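Local coordinates for protein endoglucanase A (Clostridium acetobutylicum, PDB 3IK2) that probably hydrolyses internal beta-1,4-glucosidic bonds of cellulose, as an endoglucanase of glycoside hydrolase family 44 with a TIM-like barrel, at residues 14-18 with 19-23; 54-57 with 58-62; 460-463 with 464-468; 250-253 with 254-258. All coordinates share one frame; numbering follows the deposited sequence.

Contact 1 (14-18 with 19-23); sequences QAISP and YIYGT
P18 and Y19 meet in a CH-pi contact. P18 CG sits over one face of the Y19 ring, 4.0 Å from its centroid and 10° off the ring normal. A chi1 of -42° puts the Y19 ring opposite its carbonyl carbon. This swings the ring back beside the proline, and the two side chains run the same way.

The polar contacts are modest. Y19 N gives a weak hydrogen bond to S17 OG at 3.5 Å. That hydroxyl has a stronger partner in Y380 O. P18 O lies at the edge of the Y21 ring, near its plane, 3.5 Å from Y21 CD1.

The apolar contacts lie deeper. I16 CG2 touches I20 CD1 at 4.0 Å, and I20 CG1 rests over the centre of the Y21 ring. I16 CG2 also makes a van der Waals contact with the phenol oxygen, Y21 OH, at 4.0 Å.

The turn leads from the end of strand 2-15 into 22-23, the first strand of the barrel. Y19 packs on F381 and I20 on V379, both of strand 379-384, while helix 361-376 meets I20 with F374 and Y21 with L371.

Contact 2 (54-57 with 58-62); sequences AGTD and WKNES
A54 CB touches W58 CB at 3.4 Å, a tight approach. With chi1 at -155° the indole is swung trans to the W58 nitrogen and leads away from the A54 methyl. The D57 carbonyl oxygen lies at the edge of the indole, near its plane, 3.4 Å from W58 CE3. K59 bends back until its NZ stands above one indole face, toward the rim.

On the other side of the turn T56 and N60 run side by side, pointing the same way. N60 OD1 comes back over the main chain and lies 3.4 Å from G55 C.

Backbone bonds hold the turn between them. G55 O accepts from W58 N at 3.2 Å and from N60 N at 2.9 Å. The two donors reach it from opposite faces of the carbonyl plane. A54 N bonds to E61 O at 2.9 Å, as expected where a hairpin closes between strands 52-53 and 61-63. A water bridges T56 O and K59 N.

Two polar side chains bond beyond the turn. T56 OG1 ties it to S186 O of helix 184-187, and D57 OD2 ties it to N40 ND2. Within the turn, the bonds at G55 O and A54 N are all backbone bonds. Two donors on G55 O probably help to fix its shape.

Contact 3 (460-463 with 464-468); sequences VSSN and KNYTS
Two first torsions bring S462 and K464 together. At chi1 -176° the S462 hydroxyl is extended away from its own N and reaches forward over the turn. At chi1 -48° K464 CG folds back beside its own N, which places it close to the same hydroxyl. K464 N gives a hydrogen bond to S462 OG at 3.1 Å, with an N-H...O angle of 148°. K464 CG lies 3.4 Å from that oxygen. The lysine chain then bends at chi2, and its end leads away from S462.

The bond from the N-H of K464 to the hydroxyl two residues back makes this an ST turn. It follows the end of strand 454-461. The chain then crosses to strand 468-475, which is not a neighbour of 454-461 in the nine-stranded sheet. A classic beta bulge opens that next strand, where T467 and S468 both face L510.

The Y466 ring comes back toward S462 and V460. Its CE2 is 4.1 Å from V460 CG1, and the two side chains cross at about a right angle. S462 OG approaches the same ring obliquely, 4.0 Å from Y466 CE2.

The S462 hydroxyl is also hydrogen-bonded to T9 OG1 of strand 2-15, and its side chain lies about 3 Å from a bound glycerol, probably from the crystallisation liquor. N493 uses both ends of its amide on this loop: ND2 bonds to K464 O, and OD1 accepts from Y466 N. V460 and Y466 both pack on M441 of strand 440-447.

Contact 4 (250-253 with 254-258); sequences WFID and YYLDN
F251 touches both Y254 and Y255, one helical turn further on. F251 CE1 meets Y254 CD2 at 3.6 Å, and the two ring planes stand obliquely at 39°. Y255 offers its CB instead. This carbon lies over a face of the F251 ring, 4.2 Å from the centroid, in a CH-pi contact. The F251 and Y255 rings themselves are nearly parallel but slid apart, so they barely overlap. The F251 chi1 of 167° makes the ring stand out from the helix and lean toward the two tyrosines. Elsewhere on the helix, I252 CG2 packs beside L256 CD1 at 3.8 Å.

The three aromatics form a cluster on the first turns of helix 251-266, with W250 at the N-cap position. Regular helix bonds run alongside: Y255 N to F251 O at 2.8 Å, L256 N to I252 O and D257 N to D253 O, both at 2.9 Å. N258 adds a side-chain bond. Its ND2 reaches Y254 O at 2.9 Å, from the opposite face of that carbonyl to N258 N.

Further out, F251 stacks on F235 and packs on P224 and L226 of barrel strand 220-226. Y254 leans on L202 of helix 198-215, and Y255 OH bonds to D205 OD2 of the same helix. On the side of helix 331-342, S338 OG bonds both W250 NE1 and D253 OD1.

In the fold
From the N terminus, strand 2-15 of the nine-stranded sheet runs into contact 1. That turn passes the chain to the first barrel strand, 22-23, and packs it against strand 379-384, the last of the barrel. Contact 2 then closes the hairpin loop between strands 52-53 and 61-63 of a small antiparallel sheet. Contact 4 lies within the start of helix 251-266, between helices 198-215 and 331-342. Contact 3 comes last, in the link from strand 454-461 to 468-475, back in the sheet where the chain began. The four follow in series; none nests or crosses. Contacts 2 and 3 lie on opposite sides of the chain's centre, their own centres about 57 Å apart.

Contact 1 (14-18 with 19-23)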
loop_
_atom_site.group_PDB
_atom_site.type_symbol
_atom_site.label_atom_id
_atom_site.label_comp_id
_atom_site.label_asym_id
_atom_site.label_seq_id
_atom_site.Cartn_x
_atom_site.Cartn_y
_atom_site.Cartn_z
ATOM N N GLN A 14 12.731 -0.038 15.946
ATOM C CA GLN A 14 11.886 -0.826 15.068
ATOM C C GLN A 14 12.484 -0.770 13.663
ATOM O O GLN A 14 12.679 0.315 13.123
ATOM C CB GLN A 14 10.466 -0.237 15.104
ATOM C CG GLN A 14 9.456 -0.831 14.130
ATOM C CD GLN A 14 8.877 -2.144 14.602
ATOM O OE1 GLN A 14 8.409 -2.933 13.801
ATOM N NE2 GLN A 14 8.917 -2.390 15.907
ATOM N N ALA A 15 12.787 -1.937 13.092
ATOM C CA ALA A 15 13.177 -2.019 11.695
ATOM C C ALA A 15 12.079 -1.401 10.798
ATOM O O ALA A 15 10.923 -1.768 10.871
ATOM C CB ALA A 15 13.433 -3.448 11.311
ATOM N N ILE A 16 12.453 -0.433 9.979
ATOM C CA ILE A 16 11.560 0.094 8.945
ATOM C C ILE A 16 11.720 -0.757 7.672
ATOM O O ILE A 16 12.813 -0.826 7.120
ATOM C CB ILE A 16 11.923 1.545 8.592
ATOM C CG1 ILE A 16 11.945 2.422 9.847
ATOM C CG2 ILE A 16 10.994 2.103 7.433
ATOM C CD1 ILE A 16 12.278 3.908 9.567
ATOM N N SER A 17 10.641 -1.395 7.212
ATOM C CA SER A 17 10.682 -2.145 5.962
ATOM C C SER A 17 10.921 -1.159 4.807
ATOM O O SER A 17 10.253 -0.114 4.739
ATOM C CB SER A 17 9.409 -2.972 5.780
ATOM O OG SER A 17 9.271 -3.474 4.465
ATOM N N PRO A 18 11.905 -1.456 3.920
ATOM C CA PRO A 18 12.133 -0.552 2.783
ATOM C C PRO A 18 10.951 -0.415 1.793
ATOM O O PRO A 18 10.902 0.564 1.039
ATOM C CB PRO A 18 13.377 -1.146 2.100
ATOM C CG PRO A 18 13.491 -2.509 2.602
ATOM C CD PRO A 18 12.855 -2.589 3.927
ATOM N N TYR A 19 9.994 -1.347 1.818
ATOM C CA TYR A 19 8.948 -1.405 0.790
ATOM C C TYR A 19 7.660 -0.636 1.091
ATOM O O TYR A 19 6.696 -0.758 0.327
ATOM C CB TYR A 19 8.599 -2.848 0.406
ATOM C CG TYR A 19 9.824 -3.726 0.263
ATOM C CD1 TYR A 19 10.014 -4.799 1.118
ATOM C CD2 TYR A 19 10.812 -3.443 -0.689
ATOM C CE1 TYR A 19 11.136 -5.596 1.030
ATOM C CE2 TYR A 19 11.940 -4.247 -0.797
ATOM C CZ TYR A 19 12.077 -5.331 0.069
ATOM O OH TYR A 19 13.187 -6.139 0.021
ATOM N N ILE A 20 7.666 0.171 2.156
ATOM C CA ILE A 20 6.554 1.074 2.459
ATOM C C ILE A 20 6.406 2.289 1.525
ATOM O O ILE A 20 5.352 2.960 1.543
ATOM C CB ILE A 20 6.547 1.568 3.945
ATOM C CG1 ILE A 20 7.738 2.507 4.200
ATOM C CG2 ILE A 20 6.485 0.379 4.931
ATOM C CD1 ILE A 20 7.679 3.259 5.455
ATOM N N TYR A 21 7.439 2.589 0.745
ATOM C CA TYR A 21 7.472 3.817 -0.092
ATOM C C TYR A 21 7.111 3.478 -1.545
ATOM O O TYR A 21 7.752 3.934 -2.482
ATOM C CB TYR A 21 8.861 4.496 -0.041
ATOM C CG TYR A 21 9.394 4.731 1.367
ATOM C CD1 TYR A 21 10.354 3.877 1.920
ATOM C CD2 TYR A 21 8.940 5.819 2.135
ATOM C CE1 TYR A 21 10.830 4.078 3.224
ATOM C CE2 TYR A 21 9.422 6.049 3.428
ATOM C CZ TYR A 21 10.362 5.173 3.959
ATOM O OH TYR A 21 10.819 5.390 5.229
ATOM N N GLY A 22 6.078 2.666 -1.715
ATOM C CA GLY A 22 5.738 2.133 -3.021
ATOM C C GLY A 22 4.566 2.848 -3.660
ATOM O O GLY A 22 3.872 3.673 -3.021
ATOM N N THR A 23 4.336 2.533 -4.930
ATOM C CA THR A 23 3.202 3.086 -5.655
ATOM C C THR A 23 2.547 2.067 -6.610
ATOM O O THR A 23 3.197 1.100 -7.016
ATOM C CB THR A 23 3.616 4.382 -6.394
ATOM O OG1 THR A 23 2.437 5.085 -6.834
ATOM C CG2 THR A 23 4.574 4.051 -7.575
#

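Contact 2 (54-57 with 58-62)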
loop_
_atom_site.group_PDB
_atom_site.type_symbol
_atom_site.label_atom_id
_atom_site.label_comp_id
_atom_site.label_asym_id
_atom_site.label_seq_id
_atom_site.Cartn_x
_atom_site.Cartn_y
_atom_site.Cartn_z
ATOM N N ALA A 54 -13.024 -3.653 -17.575
ATOM C CA ALA A 54 -13.154 -2.563 -16.602
ATOM C C ALA A 54 -14.146 -2.861 -15.477
ATOM O O ALA A 54 -14.075 -2.230 -14.412
ATOM C CB ALA A 54 -13.532 -1.226 -17.300
ATOM N N GLY A 55 -15.056 -3.812 -15.701
ATOM C CA GLY A 55 -16.149 -4.028 -14.757
ATOM C C GLY A 55 -16.978 -2.751 -14.675
ATOM O O GLY A 55 -17.028 -1.941 -15.616
ATOM N N THR A 56 -17.623 -2.547 -13.535
ATOM C CA THR A 56 -18.538 -1.427 -13.427
ATOM C C THR A 56 -17.862 -0.045 -13.333
ATOM O O THR A 56 -18.565 0.949 -13.393
ATOM C CB THR A 56 -19.574 -1.645 -12.311
ATOM O OG1 THR A 56 -18.889 -1.849 -11.060
ATOM C CG2 THR A 56 -20.477 -2.865 -12.675
ATOM N N ASP A 57 -16.529 0.010 -13.189
ATOM C CA ASP A 57 -15.799 1.303 -13.291
ATOM C C ASP A 57 -15.924 1.918 -14.690
ATOM O O ASP A 57 -15.833 3.131 -14.840
ATOM C CB ASP A 57 -14.284 1.179 -13.002
ATOM C CG ASP A 57 -13.977 0.736 -11.575
ATOM O OD1 ASP A 57 -14.885 0.807 -10.744
ATOM O OD2 ASP A 57 -12.818 0.310 -11.291
ATOM N N TRP A 58 -16.100 1.082 -15.709
ATOM C CA TRP A 58 -16.184 1.585 -17.071
ATOM C C TRP A 58 -16.935 0.635 -17.994
ATOM O O TRP A 58 -16.340 -0.020 -18.857
ATOM C CB TRP A 58 -14.788 1.890 -17.631
ATOM C CG TRP A 58 -14.794 2.916 -18.728
ATOM C CD1 TRP A 58 -14.608 2.698 -20.048
ATOM C CD2 TRP A 58 -15.005 4.329 -18.577
ATOM N NE1 TRP A 58 -14.657 3.891 -20.738
ATOM C CE2 TRP A 58 -14.894 4.907 -19.856
ATOM C CE3 TRP A 58 -15.244 5.165 -17.475
ATOM C CZ2 TRP A 58 -15.040 6.286 -20.079
ATOM C CZ3 TRP A 58 -15.387 6.534 -17.694
ATOM C CH2 TRP A 58 -15.278 7.079 -18.990
ATOM N N LYS A 59 -18.247 0.565 -17.768
ATOM C CA LYS A 59 -19.217 0.009 -18.730
ATOM C C LYS A 59 -19.007 -1.448 -19.089
ATOM O O LYS A 59 -19.416 -1.884 -20.177
ATOM C CB LYS A 59 -19.272 0.838 -20.014
ATOM C CG LYS A 59 -19.854 2.204 -19.815
ATOM C CD LYS A 59 -18.840 3.284 -20.035
ATOM C CE LYS A 59 -19.504 4.669 -19.954
ATOM N NZ LYS A 59 -18.491 5.598 -19.408
ATOM N N ASN A 60 -18.404 -2.193 -18.159
ATOM C CA ASN A 60 -18.097 -3.602 -18.356
ATOM C C ASN A 60 -17.349 -3.753 -19.658
ATOM O O ASN A 60 -17.617 -4.669 -20.414
ATOM C CB ASN A 60 -19.384 -4.406 -18.402
ATOM C CG ASN A 60 -19.993 -4.601 -17.045
ATOM O OD1 ASN A 60 -19.285 -4.796 -16.067
ATOM N ND2 ASN A 60 -21.327 -4.583 -16.977
ATOM N N GLU A 61 -16.431 -2.825 -19.927
ATOM C CA GLU A 61 -15.721 -2.801 -21.215
ATOM C C GLU A 61 -14.508 -3.740 -21.275
ATOM O O GLU A 61 -13.599 -3.689 -20.409
ATOM C CB GLU A 61 -15.303 -1.375 -21.553
ATOM C CG GLU A 61 -14.642 -1.227 -22.911
ATOM C CD GLU A 61 -14.254 0.200 -23.184
ATOM O OE1 GLU A 61 -15.151 0.962 -23.573
ATOM O OE2 GLU A 61 -13.065 0.553 -22.983
ATOM N N SER A 62 -14.516 -4.586 -22.303
ATOM C CA SER A 62 -13.399 -5.468 -22.605
ATOM C C SER A 62 -12.543 -4.812 -23.678
ATOM O O SER A 62 -13.036 -4.447 -24.756
ATOM C CB SER A 62 -13.898 -6.821 -23.092
ATOM O OG SER A 62 -14.276 -7.623 -21.999
HETATM O O HOH W 1 -19.605 2.199 -15.564
#

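Contact 3 (460-463 with 464-468)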
loop_
_atom_site.group_PDB
_atom_site.type_symbol
_atom_site.label_atom_id
_atom_site.label_comp_id
_atom_site.label_asym_id
_atom_site.label_seq_id
_atom_site.Cartn_x
_atom_site.Cartn_y
_atom_site.Cartn_z
ATOM N N VAL A 460 17.584 14.957 22.284
ATOM C CA VAL A 460 18.055 13.683 21.773
ATOM C C VAL A 460 18.868 12.952 22.846
ATOM O O VAL A 460 19.964 13.375 23.231
ATOM C CB VAL A 460 18.870 13.863 20.485
ATOM C CG1 VAL A 460 19.287 12.538 19.941
ATOM C CG2 VAL A 460 18.065 14.647 19.455
ATOM N N SER A 461 18.304 11.864 23.350
ATOM C CA SER A 461 19.041 10.955 24.229
ATOM C C SER A 461 19.758 9.893 23.381
ATOM O O SER A 461 19.126 9.059 22.750
ATOM C CB SER A 461 18.090 10.326 25.260
ATOM O OG SER A 461 18.768 9.371 26.052
ATOM N N SER A 462 21.083 9.957 23.360
ATOM C CA SER A 462 21.912 9.103 22.509
ATOM C C SER A 462 23.359 9.100 23.018
ATOM O O SER A 462 23.798 10.062 23.642
ATOM C CB SER A 462 21.894 9.601 21.059
ATOM O OG SER A 462 22.627 8.728 20.222
ATOM N N ASN A 463 24.079 8.017 22.751
ATOM C CA ASN A 463 25.510 7.965 22.991
ATOM C C ASN A 463 26.325 8.652 21.871
ATOM O O ASN A 463 27.509 8.927 22.047
ATOM C CB ASN A 463 25.974 6.513 23.172
ATOM C CG ASN A 463 25.662 5.940 24.579
ATOM O OD1 ASN A 463 25.203 6.645 25.482
ATOM N ND2 ASN A 463 25.927 4.652 24.752
ATOM N N LYS A 464 25.693 8.891 20.719
ATOM C CA LYS A 464 26.255 9.764 19.673
ATOM C C LYS A 464 26.293 11.215 20.132
ATOM O O LYS A 464 25.513 11.625 20.992
ATOM C CB LYS A 464 25.413 9.682 18.400
ATOM C CG LYS A 464 25.103 8.273 17.976
ATOM C CD LYS A 464 26.304 7.579 17.416
ATOM C CE LYS A 464 25.927 6.168 17.086
ATOM N NZ LYS A 464 26.862 5.672 16.038
ATOM N N ASN A 465 27.177 12.002 19.547
ATOM C CA ASN A 465 27.199 13.425 19.839
ATOM C C ASN A 465 26.933 14.249 18.564
ATOM O O ASN A 465 27.844 14.507 17.755
ATOM C CB ASN A 465 28.534 13.796 20.496
ATOM C CG ASN A 465 28.669 15.276 20.755
ATOM O OD1 ASN A 465 29.489 15.955 20.112
ATOM N ND2 ASN A 465 27.882 15.799 21.707
ATOM N N TYR A 466 25.682 14.644 18.362
ATOM C CA TYR A 466 25.358 15.276 17.092
ATOM C C TYR A 466 25.769 16.722 17.210
ATOM O O TYR A 466 25.508 17.359 18.251
ATOM C CB TYR A 466 23.882 15.068 16.703
ATOM C CG TYR A 466 23.500 13.584 16.548
ATOM C CD1 TYR A 466 23.898 12.840 15.436
ATOM C CD2 TYR A 466 22.773 12.928 17.545
ATOM C CE1 TYR A 466 23.566 11.492 15.315
ATOM C CE2 TYR A 466 22.444 11.583 17.435
ATOM C CZ TYR A 466 22.837 10.873 16.319
ATOM O OH TYR A 466 22.473 9.535 16.224
ATOM N N THR A 467 26.461 17.233 16.183
ATOM C CA THR A 467 27.010 18.600 16.273
ATOM C C THR A 467 26.478 19.537 15.198
ATOM O O THR A 467 26.637 20.748 15.310
ATOM C CB THR A 467 28.584 18.632 16.275
ATOM O OG1 THR A 467 29.097 17.965 15.108
ATOM C CG2 THR A 467 29.161 17.976 17.541
ATOM N N SER A 468 25.899 18.981 14.136
ATOM C CA SER A 468 25.306 19.801 13.093
ATOM C C SER A 468 23.998 19.211 12.574
ATOM O O SER A 468 23.810 18.000 12.572
ATOM C CB SER A 468 26.287 20.029 11.933
ATOM O OG SER A 468 26.616 18.800 11.310
#

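Contact 4 (250-253 with 254-258)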
loop_
_atom_site.group_PDB
_atom_site.type_symbol
_atom_site.label_atom_id
_atom_site.label_comp_id
_atom_site.label_asym_id
_atom_site.label_seq_id
_atom_site.Cartn_x
_atom_site.Cartn_y
_atom_site.Cartn_z
ATOM N N TRP A 250 -14.154 -10.255 14.039
ATOM C CA TRP A 250 -14.338 -9.789 12.662
ATOM C C TRP A 250 -13.763 -10.758 11.652
ATOM O O TRP A 250 -13.177 -11.778 12.033
ATOM C CB TRP A 250 -13.808 -8.345 12.453
ATOM C CG TRP A 250 -12.324 -8.086 12.715
ATOM C CD1 TRP A 250 -11.440 -8.904 13.373
ATOM C CD2 TRP A 250 -11.591 -6.890 12.395
ATOM N NE1 TRP A 250 -10.195 -8.312 13.428
ATOM C CE2 TRP A 250 -10.261 -7.074 12.854
ATOM C CE3 TRP A 250 -11.925 -5.678 11.756
ATOM C CZ2 TRP A 250 -9.260 -6.081 12.709
ATOM C CZ3 TRP A 250 -10.913 -4.694 11.603
ATOM C CH2 TRP A 250 -9.605 -4.914 12.074
ATOM N N PHE A 251 -13.976 -10.467 10.366
ATOM C CA PHE A 251 -13.572 -11.382 9.302
ATOM C C PHE A 251 -12.056 -11.552 9.263
ATOM O O PHE A 251 -11.587 -12.602 8.917
ATOM C CB PHE A 251 -14.157 -10.959 7.923
ATOM C CG PHE A 251 -13.532 -11.684 6.744
ATOM C CD1 PHE A 251 -14.027 -12.916 6.322
ATOM C CD2 PHE A 251 -12.418 -11.145 6.079
ATOM C CE1 PHE A 251 -13.427 -13.597 5.224
ATOM C CE2 PHE A 251 -11.815 -11.837 4.997
ATOM C CZ PHE A 251 -12.316 -13.045 4.577
ATOM N N ILE A 252 -11.295 -10.515 9.620
ATOM C CA ILE A 252 -9.822 -10.601 9.694
ATOM C C ILE A 252 -9.294 -11.755 10.558
ATOM O O ILE A 252 -8.347 -12.449 10.158
ATOM C CB ILE A 252 -9.154 -9.183 10.020
ATOM C CG1 ILE A 252 -9.131 -8.309 8.737
ATOM C CG2 ILE A 252 -7.742 -9.352 10.654
ATOM C CD1 ILE A 252 -8.711 -6.851 8.901
ATOM N N ASP A 253 -9.913 -11.968 11.726
ATOM C CA ASP A 253 -9.618 -13.107 12.629
ATOM C C ASP A 253 -9.951 -14.464 11.973
ATOM O O ASP A 253 -9.159 -15.368 11.982
ATOM C CB ASP A 253 -10.438 -12.987 13.937
ATOM C CG ASP A 253 -10.016 -11.795 14.792
ATOM O OD1 ASP A 253 -8.921 -11.242 14.560
ATOM O OD2 ASP A 253 -10.792 -11.412 15.704
ATOM N N TYR A 254 -11.145 -14.578 11.415
ATOM C CA TYR A 254 -11.546 -15.747 10.660
ATOM C C TYR A 254 -10.519 -16.043 9.588
ATOM O O TYR A 254 -10.109 -17.201 9.423
ATOM C CB TYR A 254 -12.916 -15.533 10.020
ATOM C CG TYR A 254 -13.306 -16.577 8.961
ATOM C CD1 TYR A 254 -13.863 -17.804 9.314
ATOM C CD2 TYR A 254 -13.116 -16.313 7.595
ATOM C CE1 TYR A 254 -14.207 -18.761 8.307
ATOM C CE2 TYR A 254 -13.467 -17.224 6.616
ATOM C CZ TYR A 254 -14.014 -18.436 6.973
ATOM O OH TYR A 254 -14.345 -19.298 5.965
ATOM N N TYR A 255 -10.151 -15.009 8.836
ATOM C CA TYR A 255 -9.268 -15.185 7.700
ATOM C C TYR A 255 -7.868 -15.612 8.138
ATOM O O TYR A 255 -7.341 -16.584 7.598
ATOM C CB TYR A 255 -9.219 -13.915 6.831
ATOM C CG TYR A 255 -8.303 -14.062 5.616
ATOM C CD1 TYR A 255 -8.709 -14.778 4.492
ATOM C CD2 TYR A 255 -7.037 -13.479 5.606
ATOM C CE1 TYR A 255 -7.881 -14.914 3.383
ATOM C CE2 TYR A 255 -6.191 -13.605 4.510
ATOM C CZ TYR A 255 -6.624 -14.316 3.396
ATOM O OH TYR A 255 -5.786 -14.438 2.317
ATOM N N LEU A 256 -7.303 -14.918 9.139
ATOM C CA LEU A 256 -5.964 -15.246 9.688
ATOM C C LEU A 256 -5.881 -16.612 10.311
ATOM O O LEU A 256 -4.955 -17.387 10.040
ATOM C CB LEU A 256 -5.484 -14.186 10.689
ATOM C CG LEU A 256 -5.085 -12.784 10.174
ATOM C CD1 LEU A 256 -4.995 -11.851 11.355
ATOM C CD2 LEU A 256 -3.761 -12.781 9.391
ATOM N N ASP A 257 -6.864 -16.913 11.150
ATOM C CA ASP A 257 -6.945 -18.208 11.799
ATOM C C ASP A 257 -6.991 -19.340 10.763
ATOM O O ASP A 257 -6.270 -20.345 10.875
ATOM C CB ASP A 257 -8.170 -18.258 12.726
ATOM C CG ASP A 257 -8.106 -19.431 13.718
ATOM O OD1 ASP A 257 -6.999 -19.911 14.053
ATOM O OD2 ASP A 257 -9.183 -19.886 14.154
ATOM N N ASN A 258 -7.816 -19.169 9.735
ATOM C CA ASN A 258 -7.977 -20.247 8.755
ATOM C C ASN A 258 -6.797 -20.403 7.787
ATOM O O ASN A 258 -6.455 -21.520 7.385
ATOM C CB ASN A 258 -9.321 -20.112 8.048
ATOM C CG ASN A 258 -10.474 -20.694 8.895
ATOM O OD1 ASN A 258 -10.677 -21.911 8.919
ATOM N ND2 ASN A 258 -11.225 -19.824 9.579
#